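Local coordinates for DotU family type IV/VI secretion system protein (Acinetobacter baumannii, PDB 6Y4R) that forms the cytoplasmic domain of TssL, a key component of the type VI secretion system, and probably helps build its membrane complex, as in relatives, at residues K33-L38 with L92-S97; F12-L17 with Q28-K33; I5-D10 with E42-K47. All blocks are in the same frame, centred on the assembly; numbering follows the deposited sequence.

Interaction 1. Residues K33-L38 with L92-S97; sequences KILDLL and LSLFGS
L94 reaches across to L35 and L38, and its side chain alone makes the contact on the side of helix 90-95. The nearest backbones, at L35 and L94, stand 9.5 Å apart from CA to CA, so the span is bridged by leucine branches. From CB, which points toward helix 27-47 but touches nothing across the contact, the L94 chain continues to CG, anti to the carbonyl carbon (chi1 -61°), and from there the two methyls fork to different partners. CD1 meets L38 CD1 at 3.9 Å; CD2 meets L35 CD2 at 4.2 Å. L94 CD1 also lies 4.3 Å from L35 CD2, so the fork straddles two residues three apart on one helical face.

Here the short helix 90-95 is laid over the long helix 27-47 in the all-helical fold of the DotU family. L90, one turn before L94, extends the apolar patch by touching both I34 and L35. The partners come from different angles: L38 CB points at the short helix, whereas L35 CB does not, and only the end of its chain bends nearer. L38, the buried member of the three, also packs on K59, F62 and C63 of helix 52-71. Past the contact, helix 90-95 stops at G96, whose positive phi (57°) takes the chain out of the helix, and F95 turns to meet Y60 edge-to-face.

Interaction 2. Residues F12-L17 with Q28-K33; sequences FYLIFL and QRFREK
L14 of helix 9-19 packs against F30 and K33 of helix 27-47, the two arms of a helical hairpin within the DotU family's helical bundle. The arms run in roughly opposite directions here, and the nearest pair of CA atoms, L14 and F30, is separated by 9.3 Å.

Going along 28-33, the first residue to touch is F30. Its CG sits anti to the backbone N (chi1 -179°), which carries the ring out toward helix 9-19 although CB itself does not point straight there. CE1 comes to 4.2 Å from L14 CB, an oblique approach to the ring. The same ring touches W85 of helix 79-85 and P24 in the connection between the arms, so it is buried among three parts of the chain. Next, R31 leaves the contact altogether: it touches W85 and sends NH2 to a hydrogen bond with S88 O.

One turn on from F30 comes K33, exposed, whose contribution is its aliphatic stem and not its charge. On the other arm, L14 is aimed straight at helix 27-47, where it also touches I34 and L37. Its CB is taken up by the ring while a branch continues toward the lysine. The K33 chain kinks at chi3 (-64°), turning CE and NZ aside just beyond the carbon that makes the contact: K33 CD, lying 3.9 Å from L14 CD1.

Interaction 3. Residues I5-D10 with E42-K47; sequences IDLLHD and EQQAKK
L7 and A45 bring the two backbones to 7.3 Å between CA atoms, A45 having just a CB to place between them. Segment 42-47 is the continuous last turn and a half of helix 27-47, while 5-10 is broken: helix 4-7 ends, L8 leaves helical geometry (psi 12°) and also takes the N-cap position of helix 9-19.

L7 alone carries the contact from segment 5-10. CD1 rests on A45, 3.6 Å from its CB and nearly as close to its CA. The other branch, CD2, turns to Q44, passing 3.6 Å from OE1 and somewhat farther from CB. In the helical bundle of this DotU-family domain the contact joins the short helix 4-7 to the C-terminal end of helix 27-47; F41 and L48 also touch L7, and I55 of helix 52-71 backs A45.

Polar groups meet on the Q44 side. The Q44 chain runs extended beyond CG, placing OE1 where a water can span from it to the backbone at L7. That one water donates to both L7 O and Q44 OE1, each at 2.8 Å from the water oxygen, thereby tying main chain to side chain.

All three contacts use helix 27-47, taken at successive levels: interaction 2 near its start, interaction 1 in the middle and interaction 3 at its end. Interactions 2 and 3 hold it to the N-terminal helices, whereas interaction 1 lays the later helix 90-95 over it. Each is partly buried, with one buried residue among three. Interaction 1 is wholly aliphatic; interaction 2 adds an aromatic ring and a lysine stem at the surface; interaction 3 alone includes a bridging water. They also touch directly: S93 OG packs 3.6 Å from R31 NH2, and L37 CD2 packs on D10 CB. Between interactions 2 and 3, F12 meets I5.

Interaction 1. Residues K33-L38 with L92-S97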
loop_
_atom_site.group_PDB
_atom_site.type_symbol
_atom_site.label_atom_id
_atom_site.label_comp_id
_atom_site.label_asym_id
_atom_site.label_seq_id
_atom_site.Cartn_x
_atom_site.Cartn_y
_atom_site.Cartn_z
ATOM N N LYS A 33 -15.467 -3.216 1.736
ATOM C CA LYS A 33 -15.020 -2.493 2.920
ATOM C C LYS A 33 -13.735 -1.723 2.634
ATOM O O LYS A 33 -13.580 -0.581 3.088
ATOM C CB LYS A 33 -14.850 -3.465 4.090
ATOM C CG LYS A 33 -14.681 -2.803 5.428
ATOM C CD LYS A 33 -14.052 -3.759 6.433
ATOM C CE LYS A 33 -14.987 -4.963 6.694
ATOM N NZ LYS A 33 -14.538 -5.850 7.825
ATOM N N ILE A 34 -12.835 -2.312 1.831
ATOM C CA ILE A 34 -11.614 -1.629 1.380
ATOM C C ILE A 34 -11.954 -0.427 0.499
ATOM O O ILE A 34 -11.378 0.661 0.651
ATOM C CB ILE A 34 -10.701 -2.616 0.620
ATOM C CG1 ILE A 34 -10.310 -3.825 1.494
ATOM C CG2 ILE A 34 -9.476 -1.889 0.023
ATOM C CD1 ILE A 34 -9.434 -3.493 2.672
ATOM N N LEU A 35 -12.882 -0.608 -0.453
ATOM C CA LEU A 35 -13.239 0.501 -1.337
ATOM C C LEU A 35 -13.861 1.654 -0.563
ATOM O O LEU A 35 -13.580 2.822 -0.852
ATOM C CB LEU A 35 -14.192 0.036 -2.440
ATOM C CG LEU A 35 -13.681 -1.018 -3.421
ATOM C CD1 LEU A 35 -14.840 -1.584 -4.264
ATOM C CD2 LEU A 35 -12.578 -0.436 -4.289
ATOM N N ASP A 36 -14.679 1.356 0.446
ATOM C CA ASP A 36 -15.276 2.442 1.212
ATOM C C ASP A 36 -14.254 3.087 2.138
ATOM O O ASP A 36 -14.353 4.286 2.420
ATOM C CB ASP A 36 -16.486 1.939 2.003
ATOM C CG ASP A 36 -17.311 3.074 2.601
ATOM O OD1 ASP A 36 -17.286 4.196 2.046
ATOM O OD2 ASP A 36 -17.981 2.845 3.631
ATOM N N LEU A 37 -13.240 2.335 2.573
ATOM C CA LEU A 37 -12.203 2.938 3.399
ATOM C C LEU A 37 -11.294 3.826 2.586
ATOM O O LEU A 37 -10.721 4.775 3.137
ATOM C CB LEU A 37 -11.324 1.886 4.063
ATOM C CG LEU A 37 -11.876 1.013 5.174
ATOM C CD1 LEU A 37 -10.850 -0.093 5.398
ATOM C CD2 LEU A 37 -12.187 1.807 6.440
ATOM N N LEU A 38 -11.120 3.516 1.290
ATOM C CA LEU A 38 -10.313 4.390 0.441
ATOM C C LEU A 38 -11.047 5.668 0.058
ATOM O O LEU A 38 -10.409 6.712 -0.084
ATOM C CB LEU A 38 -9.825 3.653 -0.816
ATOM C CG LEU A 38 -9.015 2.361 -0.637
ATOM C CD1 LEU A 38 -8.925 1.589 -1.941
ATOM C CD2 LEU A 38 -7.615 2.668 -0.107
ATOM N N LEU A 92 -5.857 -3.019 -10.835
ATOM C CA LEU A 92 -6.399 -3.047 -12.187
ATOM C C LEU A 92 -7.752 -2.358 -12.231
ATOM O O LEU A 92 -8.056 -1.622 -13.180
ATOM C CB LEU A 92 -6.526 -4.505 -12.638
ATOM C CG LEU A 92 -7.126 -4.841 -13.996
ATOM C CD1 LEU A 92 -6.123 -4.509 -15.081
ATOM C CD2 LEU A 92 -7.535 -6.288 -14.088
ATOM N N SER A 93 -8.528 -2.511 -11.156
ATOM C CA SER A 93 -9.852 -1.901 -11.091
ATOM C C SER A 93 -9.760 -0.388 -10.923
ATOM O O SER A 93 -10.419 0.361 -11.660
ATOM C CB SER A 93 -10.673 -2.567 -9.971
ATOM O OG SER A 93 -11.907 -1.913 -9.712
ATOM N N LEU A 94 -8.897 0.088 -10.024
ATOM C CA LEU A 94 -8.852 1.517 -9.722
ATOM C C LEU A 94 -7.821 2.290 -10.537
ATOM O O LEU A 94 -7.978 3.502 -10.729
ATOM C CB LEU A 94 -8.540 1.745 -8.237
ATOM C CG LEU A 94 -9.506 1.187 -7.197
ATOM C CD1 LEU A 94 -9.148 1.679 -5.791
ATOM C CD2 LEU A 94 -10.935 1.586 -7.550
ATOM N N PHE A 95 -6.779 1.637 -11.034
ATOM C CA PHE A 95 -5.765 2.342 -11.796
ATOM C C PHE A 95 -5.543 1.747 -13.172
ATOM O O PHE A 95 -4.677 2.235 -13.893
ATOM C CB PHE A 95 -4.436 2.359 -11.018
ATOM C CG PHE A 95 -4.560 2.914 -9.627
ATOM C CD1 PHE A 95 -4.691 2.069 -8.551
ATOM C CD2 PHE A 95 -4.567 4.287 -9.406
ATOM C CE1 PHE A 95 -4.834 2.568 -7.260
ATOM C CE2 PHE A 95 -4.696 4.802 -8.130
ATOM C CZ PHE A 95 -4.838 3.935 -7.051
ATOM N N GLY A 96 -6.288 0.712 -13.555
ATOM C CA GLY A 96 -6.059 0.069 -14.840
ATOM C C GLY A 96 -4.648 -0.450 -15.015
ATOM O O GLY A 96 -4.202 -0.632 -16.148
ATOM N N SER A 97 -3.950 -0.750 -13.923
ATOM C CA SER A 97 -2.524 -1.028 -13.981
ATOM C C SER A 97 -2.226 -2.433 -13.466
ATOM O O SER A 97 -2.940 -2.981 -12.616
ATOM C CB SER A 97 -1.722 0.033 -13.184
ATOM O OG SER A 97 -0.317 -0.109 -13.356
#

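Interaction 2. Residues F12-L17 with Q28-K33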
loop_
_atom_site.group_PDB
_atom_site.type_symbol
_atom_site.label_atom_id
_atom_site.label_comp_id
_atom_site.label_asym_id
_atom_site.label_seq_id
_atom_site.Cartn_x
_atom_site.Cartn_y
_atom_site.Cartn_z
ATOM N N PHE A 12 -4.793 -0.143 6.983
ATOM C CA PHE A 12 -3.574 -0.890 7.276
ATOM C C PHE A 12 -3.813 -2.002 8.292
ATOM O O PHE A 12 -3.085 -3.000 8.299
ATOM C CB PHE A 12 -2.474 0.047 7.798
ATOM C CG PHE A 12 -1.801 0.857 6.729
ATOM C CD1 PHE A 12 -1.393 0.265 5.541
ATOM C CD2 PHE A 12 -1.531 2.202 6.926
ATOM C CE1 PHE A 12 -0.761 1.016 4.533
ATOM C CE2 PHE A 12 -0.887 2.968 5.923
ATOM C CZ PHE A 12 -0.506 2.366 4.724
ATOM N N TYR A 13 -4.809 -1.849 9.174
ATOM C CA TYR A 13 -5.095 -2.901 10.158
ATOM C C TYR A 13 -5.585 -4.175 9.495
ATOM O O TYR A 13 -5.344 -5.281 10.003
ATOM C CB TYR A 13 -6.147 -2.466 11.161
ATOM C CG TYR A 13 -6.519 -3.585 12.139
ATOM C CD1 TYR A 13 -5.545 -4.193 12.930
ATOM C CD2 TYR A 13 -7.842 -4.040 12.268
ATOM C CE1 TYR A 13 -5.881 -5.215 13.834
ATOM C CE2 TYR A 13 -8.182 -5.059 13.156
ATOM C CZ TYR A 13 -7.208 -5.639 13.933
ATOM O OH TYR A 13 -7.642 -6.642 14.783
ATOM N N LEU A 14 -6.324 -4.034 8.392
ATOM C CA LEU A 14 -6.835 -5.176 7.640
ATOM C C LEU A 14 -5.741 -5.816 6.795
ATOM O O LEU A 14 -5.807 -7.020 6.528
ATOM C CB LEU A 14 -8.006 -4.741 6.754
ATOM C CG LEU A 14 -9.197 -3.964 7.340
ATOM C CD1 LEU A 14 -10.120 -3.508 6.232
ATOM C CD2 LEU A 14 -9.975 -4.797 8.332
ATOM N N ILE A 15 -4.728 -5.025 6.392
ATOM C CA ILE A 15 -3.489 -5.578 5.838
ATOM C C ILE A 15 -2.782 -6.429 6.877
ATOM O O ILE A 15 -2.226 -7.488 6.570
ATOM C CB ILE A 15 -2.535 -4.463 5.390
ATOM C CG1 ILE A 15 -3.168 -3.497 4.385
ATOM C CG2 ILE A 15 -1.264 -5.102 4.828
ATOM C CD1 ILE A 15 -3.033 -3.911 2.999
ATOM N N PHE A 16 -2.709 -5.917 8.107
ATOM C CA PHE A 16 -2.032 -6.620 9.185
ATOM C C PHE A 16 -2.735 -7.930 9.522
ATOM O O PHE A 16 -2.069 -8.916 9.856
ATOM C CB PHE A 16 -1.940 -5.698 10.411
ATOM C CG PHE A 16 -0.772 -5.993 11.325
ATOM C CD1 PHE A 16 0.470 -6.349 10.815
ATOM C CD2 PHE A 16 -0.923 -5.912 12.711
ATOM C CE1 PHE A 16 1.541 -6.625 11.669
ATOM C CE2 PHE A 16 0.145 -6.187 13.579
ATOM C CZ PHE A 16 1.376 -6.545 13.057
ATOM N N LEU A 17 -4.074 -7.973 9.426
ATOM C CA LEU A 17 -4.807 -9.201 9.758
ATOM C C LEU A 17 -4.515 -10.313 8.762
ATOM O O LEU A 17 -4.348 -11.477 9.148
ATOM C CB LEU A 17 -6.320 -8.971 9.793
ATOM C CG LEU A 17 -6.955 -8.165 10.918
ATOM C CD1 LEU A 17 -8.427 -7.902 10.602
ATOM C CD2 LEU A 17 -6.783 -8.859 12.279
ATOM N N GLN A 28 -16.160 -10.813 -0.765
ATOM C CA GLN A 28 -16.695 -9.653 -1.487
ATOM C C GLN A 28 -17.181 -8.553 -0.549
ATOM O O GLN A 28 -17.167 -7.371 -0.918
ATOM C CB GLN A 28 -17.817 -10.070 -2.437
ATOM C CG GLN A 28 -17.382 -10.290 -3.891
ATOM C CD GLN A 28 -16.761 -9.040 -4.541
ATOM O OE1 GLN A 28 -17.068 -7.900 -4.158
ATOM N NE2 GLN A 28 -15.928 -9.256 -5.562
ATOM N N ARG A 29 -17.644 -8.903 0.642
ATOM C CA ARG A 29 -17.914 -7.866 1.625
ATOM C C ARG A 29 -16.610 -7.218 2.073
ATOM O O ARG A 29 -16.550 -6.002 2.303
ATOM C CB ARG A 29 -18.666 -8.461 2.820
ATOM C CG ARG A 29 -19.019 -7.429 3.872
ATOM C CD ARG A 29 -19.622 -7.967 5.128
ATOM N NE ARG A 29 -18.925 -9.127 5.689
ATOM C CZ ARG A 29 -19.461 -10.002 6.536
ATOM N NH1 ARG A 29 -20.705 -9.846 6.928
ATOM N NH2 ARG A 29 -18.733 -11.014 6.975
ATOM N N PHE A 30 -15.560 -8.030 2.212
ATOM C CA PHE A 30 -14.230 -7.528 2.522
ATOM C C PHE A 30 -13.747 -6.531 1.470
ATOM O O PHE A 30 -13.109 -5.525 1.800
ATOM C CB PHE A 30 -13.271 -8.719 2.656
ATOM C CG PHE A 30 -11.857 -8.337 2.995
ATOM C CD1 PHE A 30 -11.513 -7.955 4.281
ATOM C CD2 PHE A 30 -10.875 -8.339 2.012
ATOM C CE1 PHE A 30 -10.191 -7.600 4.586
ATOM C CE2 PHE A 30 -9.573 -7.991 2.307
ATOM C CZ PHE A 30 -9.224 -7.617 3.604
ATOM N N ARG A 31 -14.055 -6.776 0.196
ATOM C CA ARG A 31 -13.527 -5.905 -0.857
ATOM C C ARG A 31 -14.230 -4.552 -0.858
ATOM O O ARG A 31 -13.594 -3.513 -1.100
ATOM C CB ARG A 31 -13.698 -6.560 -2.231
ATOM C CG ARG A 31 -13.031 -5.806 -3.403
ATOM C CD ARG A 31 -13.508 -6.422 -4.682
ATOM N NE ARG A 31 -12.751 -5.970 -5.848
ATOM C CZ ARG A 31 -13.253 -5.235 -6.841
ATOM N NH1 ARG A 31 -14.515 -4.866 -6.811
ATOM N NH2 ARG A 31 -12.486 -4.908 -7.857
ATOM N N GLU A 32 -15.557 -4.554 -0.661
ATOM C CA GLU A 32 -16.306 -3.305 -0.568
ATOM C C GLU A 32 -15.959 -2.535 0.702
ATOM O O GLU A 32 -16.100 -1.309 0.734
ATOM C CB GLU A 32 -17.813 -3.601 -0.667
ATOM C CG GLU A 32 -18.813 -2.549 -0.107
ATOM C CD GLU A 32 -18.568 -1.097 -0.562
ATOM O OE1 GLU A 32 -18.478 -0.212 0.322
ATOM O OE2 GLU A 32 -18.456 -0.832 -1.784
ATOM N N LYS A 33 -15.467 -3.216 1.736
ATOM C CA LYS A 33 -15.020 -2.493 2.920
ATOM C C LYS A 33 -13.735 -1.723 2.634
ATOM O O LYS A 33 -13.580 -0.581 3.088
ATOM C CB LYS A 33 -14.850 -3.465 4.090
ATOM C CG LYS A 33 -14.681 -2.803 5.428
ATOM C CD LYS A 33 -14.052 -3.759 6.433
ATOM C CE LYS A 33 -14.987 -4.963 6.694
ATOM N NZ LYS A 33 -14.538 -5.850 7.825
#

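Interaction 3. Residues I5-D10 with E42-K47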
loop_
_atom_site.group_PDB
_atom_site.type_symbol
_atom_site.label_atom_id
_atom_site.label_comp_id
_atom_site.label_asym_id
_atom_site.label_seq_id
_atom_site.Cartn_x
_atom_site.Cartn_y
_atom_site.Cartn_z
ATOM N N ILE A 5 -0.512 8.323 7.094
ATOM C CA ILE A 5 -0.476 7.008 7.726
ATOM C C ILE A 5 -1.629 6.860 8.714
ATOM O O ILE A 5 -2.225 5.785 8.828
ATOM C CB ILE A 5 0.892 6.789 8.410
ATOM C CG1 ILE A 5 1.986 6.533 7.387
ATOM C CG2 ILE A 5 0.854 5.619 9.368
ATOM C CD1 ILE A 5 1.778 5.204 6.701
ATOM N N ASP A 6 -1.964 7.938 9.441
ATOM C CA ASP A 6 -3.055 7.896 10.417
ATOM C C ASP A 6 -4.439 7.838 9.761
ATOM O O ASP A 6 -5.362 7.231 10.329
ATOM C CB ASP A 6 -2.965 9.089 11.380
ATOM C CG ASP A 6 -1.642 9.134 12.164
ATOM O OD1 ASP A 6 -1.147 8.057 12.575
ATOM O OD2 ASP A 6 -1.130 10.246 12.421
ATOM N N LEU A 7 -4.610 8.441 8.576
ATOM C CA LEU A 7 -5.900 8.339 7.890
ATOM C C LEU A 7 -6.119 6.947 7.307
ATOM O O LEU A 7 -7.264 6.481 7.234
ATOM C CB LEU A 7 -6.001 9.383 6.776
ATOM C CG LEU A 7 -5.910 10.861 7.125
ATOM C CD1 LEU A 7 -5.864 11.663 5.841
ATOM C CD2 LEU A 7 -7.124 11.276 7.952
ATOM N N LEU A 8 -5.039 6.254 6.946
ATOM C CA LEU A 8 -5.069 4.871 6.487
ATOM C C LEU A 8 -4.971 3.874 7.636
ATOM O O LEU A 8 -4.786 2.670 7.388
ATOM C CB LEU A 8 -3.919 4.636 5.505
ATOM C CG LEU A 8 -3.963 5.309 4.153
ATOM C CD1 LEU A 8 -2.582 5.167 3.536
ATOM C CD2 LEU A 8 -5.024 4.626 3.302
ATOM N N HIS A 9 -5.110 4.349 8.880
ATOM C CA HIS A 9 -4.968 3.472 10.044
ATOM C C HIS A 9 -5.967 2.320 9.996
ATOM O O HIS A 9 -5.625 1.181 10.336
ATOM C CB HIS A 9 -5.163 4.295 11.328
ATOM C CG HIS A 9 -5.138 3.509 12.594
ATOM N ND1 HIS A 9 -6.181 3.518 13.486
ATOM C CD2 HIS A 9 -4.177 2.738 13.162
ATOM C CE1 HIS A 9 -5.881 2.762 14.537
ATOM N NE2 HIS A 9 -4.668 2.269 14.367
ATOM N N ASP A 10 -7.209 2.592 9.572
ATOM C CA ASP A 10 -8.208 1.523 9.493
ATOM C C ASP A 10 -7.890 0.531 8.375
ATOM O O ASP A 10 -8.091 -0.679 8.540
ATOM C CB ASP A 10 -9.605 2.113 9.285
ATOM C CG ASP A 10 -10.192 2.743 10.555
ATOM O OD1 ASP A 10 -9.645 2.525 11.669
ATOM O OD2 ASP A 10 -11.226 3.443 10.439
ATOM N N GLU A 42 -10.038 9.368 1.233
ATOM C CA GLU A 42 -9.835 10.447 0.275
ATOM C C GLU A 42 -10.610 11.691 0.695
ATOM O O GLU A 42 -10.018 12.756 0.894
ATOM C CB GLU A 42 -10.211 9.936 -1.113
ATOM C CG GLU A 42 -10.096 10.864 -2.269
ATOM C CD GLU A 42 -9.958 10.029 -3.528
ATOM O OE1 GLU A 42 -9.383 8.920 -3.414
ATOM O OE2 GLU A 42 -10.417 10.450 -4.609
ATOM N N GLN A 43 -11.922 11.547 0.928
ATOM C CA GLN A 43 -12.733 12.626 1.495
ATOM C C GLN A 43 -12.073 13.290 2.706
ATOM O O GLN A 43 -12.095 14.519 2.833
ATOM C CB GLN A 43 -14.115 12.080 1.872
ATOM C CG GLN A 43 -14.711 12.653 3.150
ATOM C CD GLN A 43 -15.853 11.815 3.689
ATOM O OE1 GLN A 43 -16.016 10.642 3.325
ATOM N NE2 GLN A 43 -16.647 12.421 4.565
ATOM N N GLN A 44 -11.481 12.497 3.608
ATOM C CA GLN A 44 -10.852 13.074 4.796
ATOM C C GLN A 44 -9.522 13.732 4.463
ATOM O O GLN A 44 -9.193 14.784 5.019
ATOM C CB GLN A 44 -10.653 12.007 5.875
ATOM C CG GLN A 44 -11.929 11.487 6.509
ATOM C CD GLN A 44 -11.634 10.602 7.703
ATOM O OE1 GLN A 44 -10.498 10.143 7.880
ATOM N NE2 GLN A 44 -12.643 10.382 8.549
ATOM N N ALA A 45 -8.733 13.119 3.579
ATOM C CA ALA A 45 -7.452 13.720 3.207
ATOM C C ALA A 45 -7.652 14.978 2.368
ATOM O O ALA A 45 -6.866 15.921 2.479
ATOM C CB ALA A 45 -6.582 12.711 2.467
ATOM N N LYS A 46 -8.698 15.006 1.519
ATOM C CA LYS A 46 -9.004 16.204 0.754
ATOM C C LYS A 46 -9.434 17.354 1.658
ATOM O O LYS A 46 -8.985 18.487 1.441
ATOM C CB LYS A 46 -10.083 15.941 -0.295
ATOM C CG LYS A 46 -9.815 14.821 -1.284
ATOM C CD LYS A 46 -10.666 15.052 -2.539
ATOM C CE LYS A 46 -12.149 15.336 -2.178
ATOM N NZ LYS A 46 -12.813 16.052 -3.340
ATOM N N LYS A 47 -10.207 17.087 2.722
ATOM C CA LYS A 47 -10.635 18.159 3.625
ATOM C C LYS A 47 -9.539 18.657 4.512
ATOM O O LYS A 47 -9.654 19.764 5.047
ATOM C CB LYS A 47 -11.587 17.724 4.722
ATOM C CG LYS A 47 -13.028 17.854 4.737
ATOM C CD LYS A 47 -13.597 16.615 5.107
ATOM C CE LYS A 47 -14.864 17.080 5.584
ATOM N NZ LYS A 47 -15.628 15.936 6.026
HETATM O O HOH W 1 -9.578 7.862 6.587
#